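Local coordinates for protein domain of Unknown Function with an Immunoglobulin-like Beta-sandwich Fold (Bacteroides vulgatus ATCC 8482, PDB 3D33) that is of unknown function but adopts an immunoglobulin-like beta-sandwich fold, as expected for a DUF3244 family member of the E-set clan, at residues D48-T52 / I93-G99. Numbering follows the deposited sequence.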
# COMPACT_ATOMS: atom_id res chain seq x y z
N ASP A 48 5.13 -4.35 13.63
CA ASP A 48 4.56 -4.66 14.95
C ASP A 48 3.16 -5.27 14.89
O ASP A 48 2.53 -5.44 15.92
CB ASP A 48 4.51 -3.39 15.80
CG ASP A 48 3.61 -2.32 15.20
OD1 ASP A 48 2.99 -2.57 14.15
OD2 ASP A 48 3.52 -1.21 15.78
N ARG A 49 2.66 -5.57 13.70
CA ARG A 49 1.36 -6.17 13.57
C ARG A 49 1.23 -6.83 12.21
O ARG A 49 1.90 -6.42 11.24
CB ARG A 49 0.30 -5.09 13.74
CG ARG A 49 0.11 -4.20 12.52
CD ARG A 49 -0.64 -2.95 12.90
NE ARG A 49 0.23 -2.09 13.68
CZ ARG A 49 -0.13 -0.94 14.24
NH1 ARG A 49 -1.36 -0.47 14.11
NH2 ARG A 49 0.76 -0.26 14.94
N ASP A 50 0.36 -7.83 12.11
CA ASP A 50 0.01 -8.40 10.80
C ASP A 50 -0.66 -7.30 9.97
O ASP A 50 -1.41 -6.46 10.53
CB ASP A 50 -0.93 -9.60 10.93
CG ASP A 50 -0.27 -10.84 11.50
OD1 ASP A 50 0.98 -10.93 11.61
OD2 ASP A 50 -1.03 -11.76 11.85
N MSE A 51 -0.42 -7.34 8.66
CA MSE A 51 -0.93 -6.32 7.75
C MSE A 51 -1.62 -6.93 6.55
O MSE A 51 -1.39 -8.10 6.18
CB MSE A 51 0.19 -5.44 7.23
CG MSE A 51 0.96 -4.66 8.25
SE MSE A 51 2.14 -3.41 7.28
CE MSE A 51 2.59 -4.56 5.61
N THR A 52 -2.53 -6.16 5.96
CA THR A 52 -3.14 -6.51 4.69
C THR A 52 -2.98 -5.33 3.76
O THR A 52 -3.20 -4.18 4.17
CB THR A 52 -4.64 -6.82 4.82
OG1 THR A 52 -4.83 -7.96 5.68
CG2 THR A 52 -5.22 -7.10 3.43
N ILE A 93 -3.75 -0.04 3.38
CA ILE A 93 -2.92 -0.85 4.25
C ILE A 93 -3.64 -0.92 5.57
O ILE A 93 -3.93 0.13 6.17
CB ILE A 93 -1.55 -0.19 4.43
CG1 ILE A 93 -0.91 0.05 3.03
CG2 ILE A 93 -0.64 -1.04 5.23
CD1 ILE A 93 -0.63 1.45 2.80
N THR A 94 -3.98 -2.12 6.00
CA THR A 94 -4.70 -2.29 7.25
C THR A 94 -3.92 -3.19 8.19
O THR A 94 -3.18 -4.09 7.76
CB THR A 94 -6.12 -2.85 6.99
OG1 THR A 94 -6.01 -4.14 6.39
CG2 THR A 94 -6.92 -1.95 6.12
N GLY A 95 -4.01 -2.89 9.48
CA GLY A 95 -3.35 -3.68 10.50
C GLY A 95 -4.34 -4.50 11.28
O GLY A 95 -5.51 -4.12 11.39
N THR A 96 -3.89 -5.63 11.80
CA THR A 96 -4.66 -6.41 12.76
C THR A 96 -3.98 -6.36 14.13
O THR A 96 -2.79 -6.67 14.25
CB THR A 96 -4.82 -7.86 12.28
OG1 THR A 96 -5.40 -7.87 10.97
CG2 THR A 96 -5.70 -8.66 13.22
N PRO A 97 -4.74 -6.00 15.20
CA PRO A 97 -6.19 -5.72 15.19
C PRO A 97 -6.63 -4.34 14.70
O PRO A 97 -7.83 -4.16 14.47
CB PRO A 97 -6.57 -5.84 16.66
CG PRO A 97 -5.35 -5.39 17.38
CD PRO A 97 -4.17 -5.86 16.56
N SER A 98 -5.70 -3.38 14.57
CA SER A 98 -6.08 -2.03 14.12
C SER A 98 -5.03 -1.40 13.25
O SER A 98 -3.88 -1.88 13.17
CB SER A 98 -6.35 -1.12 15.31
OG SER A 98 -5.18 -0.83 16.04
N GLY A 99 -5.42 -0.29 12.64
CA GLY A 99 -4.57 0.43 11.68
C GLY A 99 -5.19 0.46 10.31
O GLY A 99 -5.60 -0.58 9.78
O HOH W 1 -0.94 -8.73 14.47
O HOH W 2 -6.05 -3.39 3.34
O HOH W 3 -4.46 -6.84 8.80
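The carbonyl O of Thr-94 is gripped from several directions: Thr-52 N donates to it at 2.8 Å, water 3 donates to it, and the CA-H of Met-51 makes a CA-H...O contact. In return Thr-94 N donates to Thr-52 O at 2.9 Å, which closes the hydrogen-bonded pair of these antiparallel strands. Both threonine side chains project from the same face, next to each other; with its hydroxyl between backbone N and carbonyl carbon (chi1 62°), Thr-94 brings OG1 to 3.4 Å from Thr-52 CB, while Thr-52 OG1 is hydrogen-bonded to Asp-68 OD1. Beta-branched polar residues suit this partly exposed face, where water 2 links Thr-52 O to Thr-94 OG1. On the other face, turned into the immunoglobulin-like sandwich, selenomethionine Met-51 and Ile-93 both reach strand 39-44 of the opposing sheet. Gly-95 pairs with Met-51 without hydrogen bonds; a CB there would collide with Arg-49 CD, which lies 3.7 Å from Gly-95 CA. Bent at chi3 (72°), the arginine passes over this glycine and turns NH1 to Ser-98 O (3.0 Å), joining its own loop to the one that follows Thr-96. The donor stands 48° out of that carbonyl plane. Arginine suits the place because its N-H groups fan out in one plane: NE and NH2 hold the Asp-48 carboxylate side-on in a salt bridge, NE to OD1 at 2.8 Å, NH2 also donates to Asp-19 O, and Trp-18 adds a cation-pi contact. A leucine in place of Arg-49 would probably leave the Asp-48 carboxylate without its counter-charge and Ser-98 O without this donor. Nearby, water 1 bridges Asp-50 N and Thr-96 O.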